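Local coordinates for ABC transporter, substrate binding protein (Aeropyrum pernix, PDB 3EAF) that probably captures a small solute outside the cell and hands it to the membrane part of an ABC transporter, at residues Leu229-Gln241 with Asp284-Asn296. Residues are numbered along the deposited sequence; the frame is centred on the assembly and turned at random.
Sequences LTNVWGFDERSPQ and DQINLRVVQGFVN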
loop_
_atom_site.group_PDB
_atom_site.type_symbol
_atom_site.label_atom_id
_atom_site.label_comp_id
_atom_site.label_asym_id
_atom_site.label_seq_id
_atom_site.Cartn_x
_atom_site.Cartn_y
_atom_site.Cartn_z
ATOM N N LEU A 229 8.754 -8.166 11.469
ATOM C CA LEU A 229 7.841 -7.088 11.102
ATOM C C LEU A 229 7.841 -6.938 9.588
ATOM O O LEU A 229 8.901 -6.839 8.974
ATOM C CB LEU A 229 8.253 -5.765 11.759
ATOM C CG LEU A 229 7.447 -4.501 11.393
ATOM C CD1 LEU A 229 6.052 -4.463 12.047
ATOM C CD2 LEU A 229 8.231 -3.237 11.741
ATOM N N THR A 230 6.655 -6.910 8.985
ATOM C CA THR A 230 6.571 -6.747 7.532
ATOM C C THR A 230 5.899 -5.449 7.149
ATOM O O THR A 230 5.043 -4.928 7.874
ATOM C CB THR A 230 5.808 -7.900 6.814
ATOM O OG1 THR A 230 4.392 -7.702 6.935
ATOM C CG2 THR A 230 6.200 -9.271 7.359
ATOM N N ASN A 231 6.280 -4.948 5.982
ATOM C CA ASN A 231 5.537 -3.896 5.327
ATOM C C ASN A 231 4.108 -4.352 5.040
ATOM O O ASN A 231 3.806 -5.545 5.135
ATOM C CB ASN A 231 6.242 -3.473 4.046
ATOM C CG ASN A 231 6.116 -4.495 2.944
ATOM O OD1 ASN A 231 5.363 -4.286 2.009
ATOM N ND2 ASN A 231 6.868 -5.602 3.040
ATOM N N VAL A 232 3.250 -3.396 4.690
ATOM C CA VAL A 232 1.815 -3.638 4.459
ATOM C C VAL A 232 1.492 -4.780 3.468
ATOM O O VAL A 232 0.537 -5.532 3.680
ATOM C CB VAL A 232 1.053 -2.314 4.089
ATOM C CG1 VAL A 232 1.650 -1.644 2.837
ATOM C CG2 VAL A 232 -0.455 -2.566 3.924
ATOM N N TRP A 233 2.293 -4.908 2.406
ATOM C CA TRP A 233 2.059 -5.932 1.380
ATOM C C TRP A 233 2.603 -7.314 1.761
ATOM O O TRP A 233 2.473 -8.262 0.986
ATOM C CB TRP A 233 2.616 -5.490 0.015
ATOM C CG TRP A 233 2.043 -4.192 -0.498
ATOM C CD1 TRP A 233 2.674 -2.983 -0.545
ATOM C CD2 TRP A 233 0.724 -3.971 -1.026
ATOM N NE1 TRP A 233 1.841 -2.026 -1.073
ATOM C CE2 TRP A 233 0.637 -2.606 -1.378
ATOM C CE3 TRP A 233 -0.386 -4.798 -1.252
ATOM C CZ2 TRP A 233 -0.520 -2.044 -1.930
ATOM C CZ3 TRP A 233 -1.534 -4.239 -1.807
ATOM C CH2 TRP A 233 -1.591 -2.875 -2.139
ATOM N N GLY A 234 3.192 -7.432 2.953
ATOM C CA GLY A 234 3.871 -8.671 3.369
ATOM C C GLY A 234 3.117 -9.513 4.381
ATOM O O GLY A 234 3.585 -10.584 4.784
ATOM N N PHE A 235 1.935 -9.031 4.772
ATOM C CA PHE A 235 1.174 -9.591 5.883
ATOM C C PHE A 235 -0.306 -9.294 5.677
ATOM O O PHE A 235 -0.672 -8.155 5.367
ATOM C CB PHE A 235 1.641 -8.950 7.189
ATOM C CG PHE A 235 1.130 -9.631 8.445
ATOM C CD1 PHE A 235 1.895 -10.604 9.077
ATOM C CD2 PHE A 235 -0.092 -9.256 9.020
ATOM C CE1 PHE A 235 1.445 -11.218 10.250
ATOM C CE2 PHE A 235 -0.553 -9.868 10.188
ATOM C CZ PHE A 235 0.225 -10.850 10.803
ATOM N N ASP A 236 -1.139 -10.321 5.803
ATOM C CA ASP A 236 -2.603 -10.155 5.801
ATOM C C ASP A 236 -3.276 -11.380 6.420
ATOM O O ASP A 236 -2.621 -12.151 7.135
ATOM C CB ASP A 236 -3.171 -9.803 4.394
ATOM C CG ASP A 236 -2.908 -10.883 3.336
ATOM O OD1 ASP A 236 -3.187 -12.077 3.590
ATOM O OD2 ASP A 236 -2.436 -10.533 2.224
ATOM N N GLU A 237 -4.568 -11.553 6.138
ATOM C CA GLU A 237 -5.400 -12.617 6.727
ATOM C C GLU A 237 -4.866 -14.033 6.483
ATOM O O GLU A 237 -5.171 -14.949 7.248
ATOM C CB GLU A 237 -6.850 -12.513 6.213
ATOM C CG GLU A 237 -7.590 -11.231 6.628
ATOM C CD GLU A 237 -7.396 -10.076 5.656
ATOM O OE1 GLU A 237 -6.508 -10.155 4.776
ATOM O OE2 GLU A 237 -8.144 -9.082 5.762
ATOM N N ARG A 238 -4.070 -14.198 5.421
ATOM C CA ARG A 238 -3.493 -15.501 5.047
ATOM C C ARG A 238 -2.241 -15.860 5.846
ATOM O O ARG A 238 -1.812 -17.018 5.851
ATOM C CB ARG A 238 -3.148 -15.519 3.554
ATOM C CG ARG A 238 -4.354 -15.515 2.628
ATOM C CD ARG A 238 -3.939 -15.196 1.197
ATOM N NE ARG A 238 -3.421 -13.828 1.085
ATOM C CZ ARG A 238 -2.980 -13.267 -0.044
ATOM N NH1 ARG A 238 -2.978 -13.946 -1.185
ATOM N NH2 ARG A 238 -2.538 -12.019 -0.030
ATOM N N SER A 239 -1.665 -14.869 6.525
ATOM C CA SER A 239 -0.366 -15.019 7.197
ATOM C C SER A 239 -0.287 -16.143 8.241
ATOM O O SER A 239 0.724 -16.836 8.298
ATOM C CB SER A 239 0.108 -13.682 7.790
ATOM O OG SER A 239 0.438 -12.758 6.764
ATOM N N PRO A 240 -1.340 -16.330 9.074
ATOM C CA PRO A 240 -1.283 -17.462 10.015
ATOM C C PRO A 240 -1.065 -18.807 9.317
ATOM O O PRO A 240 -0.255 -19.622 9.763
ATOM C CB PRO A 240 -2.659 -17.438 10.686
ATOM C CG PRO A 240 -3.151 -16.039 10.524
ATOM C CD PRO A 240 -2.576 -15.541 9.234
ATOM N N GLN A 241 -1.784 -19.016 8.221
ATOM C CA GLN A 241 -1.711 -20.250 7.447
ATOM C C GLN A 241 -0.398 -20.359 6.643
ATOM O O GLN A 241 0.195 -21.435 6.554
ATOM C CB GLN A 241 -2.942 -20.358 6.535
ATOM C CG GLN A 241 -4.325 -20.369 7.270
ATOM C CD GLN A 241 -4.787 -19.003 7.860
ATOM O OE1 GLN A 241 -4.375 -17.920 7.408
ATOM N NE2 GLN A 241 -5.670 -19.070 8.872
ATOM N N ASP A 284 -16.638 -13.821 2.330
ATOM C CA ASP A 284 -15.316 -14.330 2.704
ATOM C C ASP A 284 -14.184 -13.995 1.712
ATOM O O ASP A 284 -13.017 -14.310 1.963
ATOM C CB ASP A 284 -15.371 -15.841 3.004
ATOM C CG ASP A 284 -15.611 -16.702 1.757
ATOM O OD1 ASP A 284 -15.741 -16.177 0.628
ATOM O OD2 ASP A 284 -15.673 -17.941 1.922
ATOM N N GLN A 285 -14.532 -13.357 0.596
ATOM C CA GLN A 285 -13.539 -12.895 -0.366
ATOM C C GLN A 285 -13.105 -11.457 -0.088
ATOM O O GLN A 285 -12.228 -10.925 -0.764
ATOM C CB GLN A 285 -14.066 -13.025 -1.799
ATOM C CG GLN A 285 -14.319 -14.465 -2.226
ATOM C CD GLN A 285 -14.531 -14.617 -3.725
ATOM O OE1 GLN A 285 -14.760 -13.639 -4.443
ATOM N NE2 GLN A 285 -14.449 -15.860 -4.207
ATOM N N ILE A 286 -13.725 -10.834 0.909
ATOM C CA ILE A 286 -13.414 -9.448 1.258
ATOM C C ILE A 286 -12.313 -9.446 2.315
ATOM O O ILE A 286 -12.503 -9.934 3.431
ATOM C CB ILE A 286 -14.672 -8.683 1.737
ATOM C CG1 ILE A 286 -15.785 -8.744 0.672
ATOM C CG2 ILE A 286 -14.336 -7.236 2.129
ATOM C CD1 ILE A 286 -15.420 -8.123 -0.679
ATOM N N ASN A 287 -11.157 -8.910 1.938
ATOM C CA ASN A 287 -9.973 -8.919 2.790
ATOM C C ASN A 287 -9.238 -7.586 2.674
ATOM O O ASN A 287 -9.678 -6.700 1.945
ATOM C CB ASN A 287 -9.059 -10.099 2.420
ATOM C CG ASN A 287 -8.693 -10.123 0.934
ATOM O OD1 ASN A 287 -8.290 -9.113 0.358
ATOM N ND2 ASN A 287 -8.840 -11.280 0.313
ATOM N N LEU A 288 -8.121 -7.451 3.388
ATOM C CA LEU A 288 -7.305 -6.228 3.337
ATOM C C LEU A 288 -6.939 -5.773 1.910
ATOM O O LEU A 288 -6.975 -4.578 1.601
ATOM C CB LEU A 288 -6.032 -6.410 4.170
ATOM C CG LEU A 288 -4.960 -5.326 4.029
ATOM C CD1 LEU A 288 -5.452 -3.999 4.618
ATOM C CD2 LEU A 288 -3.648 -5.775 4.668
ATOM N N ARG A 289 -6.592 -6.723 1.043
ATOM C CA ARG A 289 -6.167 -6.386 -0.325
ATOM C C ARG A 289 -7.315 -5.765 -1.109
ATOM O O ARG A 289 -7.129 -4.789 -1.836
ATOM C CB ARG A 289 -5.615 -7.619 -1.053
ATOM C CG ARG A 289 -4.475 -8.349 -0.321
ATOM C CD ARG A 289 -3.473 -7.371 0.298
ATOM N NE ARG A 289 -2.486 -8.044 1.140
ATOM C CZ ARG A 289 -1.578 -7.418 1.876
ATOM N NH1 ARG A 289 -1.529 -6.089 1.894
ATOM N NH2 ARG A 289 -0.715 -8.125 2.593
ATOM N N VAL A 290 -8.505 -6.335 -0.935
ATOM C CA VAL A 290 -9.739 -5.781 -1.485
ATOM C C VAL A 290 -9.972 -4.354 -0.970
ATOM O O VAL A 290 -10.302 -3.458 -1.749
ATOM C CB VAL A 290 -10.953 -6.704 -1.186
ATOM C CG1 VAL A 290 -12.262 -6.099 -1.715
ATOM C CG2 VAL A 290 -10.732 -8.091 -1.796
ATOM N N VAL A 291 -9.777 -4.140 0.329
ATOM C CA VAL A 291 -9.882 -2.795 0.898
ATOM C C VAL A 291 -8.909 -1.823 0.209
ATOM O O VAL A 291 -9.286 -0.712 -0.147
ATOM C CB VAL A 291 -9.646 -2.796 2.433
ATOM C CG1 VAL A 291 -9.687 -1.375 2.988
ATOM C CG2 VAL A 291 -10.676 -3.684 3.139
ATOM N N GLN A 292 -7.668 -2.258 0.004
ATOM C CA GLN A 292 -6.623 -1.400 -0.560
ATOM C C GLN A 292 -6.968 -0.922 -1.962
ATOM O O GLN A 292 -6.701 0.238 -2.313
ATOM C CB GLN A 292 -5.257 -2.102 -0.530
ATOM C CG GLN A 292 -4.737 -2.289 0.891
ATOM C CD GLN A 292 -3.376 -2.929 0.960
ATOM O OE1 GLN A 292 -3.265 -4.132 1.133
ATOM N NE2 GLN A 292 -2.331 -2.124 0.842
ATOM N N GLY A 293 -7.575 -1.810 -2.747
ATOM C CA GLY A 293 -8.072 -1.461 -4.081
ATOM C C GLY A 293 -9.275 -0.540 -4.033
ATOM O O GLY A 293 -9.332 0.462 -4.746
ATOM N N PHE A 294 -10.233 -0.883 -3.178
ATOM C CA PHE A 294 -11.467 -0.115 -3.016
ATOM C C PHE A 294 -11.188 1.340 -2.626
ATOM O O PHE A 294 -11.757 2.263 -3.213
ATOM C CB PHE A 294 -12.371 -0.789 -1.973
ATOM C CG PHE A 294 -13.816 -0.361 -2.040
ATOM C CD1 PHE A 294 -14.741 -1.099 -2.778
ATOM C CD2 PHE A 294 -14.259 0.764 -1.345
ATOM C CE1 PHE A 294 -16.091 -0.711 -2.830
ATOM C CE2 PHE A 294 -15.598 1.156 -1.394
ATOM C CZ PHE A 294 -16.508 0.425 -2.140
ATOM N N VAL A 295 -10.309 1.538 -1.643
ATOM C CA VAL A 295 -10.024 2.887 -1.139
ATOM C C VAL A 295 -9.306 3.788 -2.138
ATOM O O VAL A 295 -9.465 5.010 -2.080
ATOM C CB VAL A 295 -9.273 2.896 0.223
ATOM C CG1 VAL A 295 -10.145 2.271 1.322
ATOM C CG2 VAL A 295 -7.885 2.229 0.126
ATOM N N ASN A 296 -8.525 3.202 -3.047
ATOM C CA ASN A 296 -7.906 3.990 -4.114
ATOM C C ASN A 296 -8.951 4.571 -5.065
ATOM O O ASN A 296 -8.915 5.757 -5.388
ATOM C CB ASN A 296 -6.825 3.197 -4.867
ATOM C CG ASN A 296 -5.501 3.141 -4.095
ATOM O OD1 ASN A 296 -5.444 3.511 -2.922
ATOM N ND2 ASN A 296 -4.437 2.682 -4.753
#
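D236 and L288, their CA atoms 6.6 Å apart, mark where the loop after strand 227-230, part of the seven-stranded mixed sheet, meets the first turn of helix 288-304. R289 leaves that turn and reaches into the loop, its chain bent about the CB-CG bond (chi2 -42°). R289 NH1 and NH2 both hold V232 O end-on, NH1 at 2.8 Å from above the carbonyl plane and NH2 on an in-plane lone pair. R289 NE and NH2 both meet D236 OD2 on its anti side, NE at 2.7 Å, with carboxylate and guanidinium planes 72° apart. R238 takes the syn side of the same carboxylate, NH2 lying 2.7 Å from D236 OD2 and NE bonding OD1 almost straight, which completes a salt-bridge network; D236 also forms a capping box with S239 before helix 239-243. Q292 OE1 accepts from R289 NH1 at 2.7 Å through a lone pair, while its NE2 lies over one face of W233, 3.2 Å from CH2, with ring and amide planes 21° apart. Where the helix begins, E237 OE2 accepts from L288 N at 2.9 Å, and N287 OD1 caps V290 N. A leucine in place of R289 would probably leave V232 O and Q292 OE1 without their R289 donors and D236 with one of its two arginines. Two arginines 4.1 Å apart (R238 NH2 to R289 NE) thus share one buried carboxylate, whose negative charge probably balances part of theirs and ties the loop to the helix.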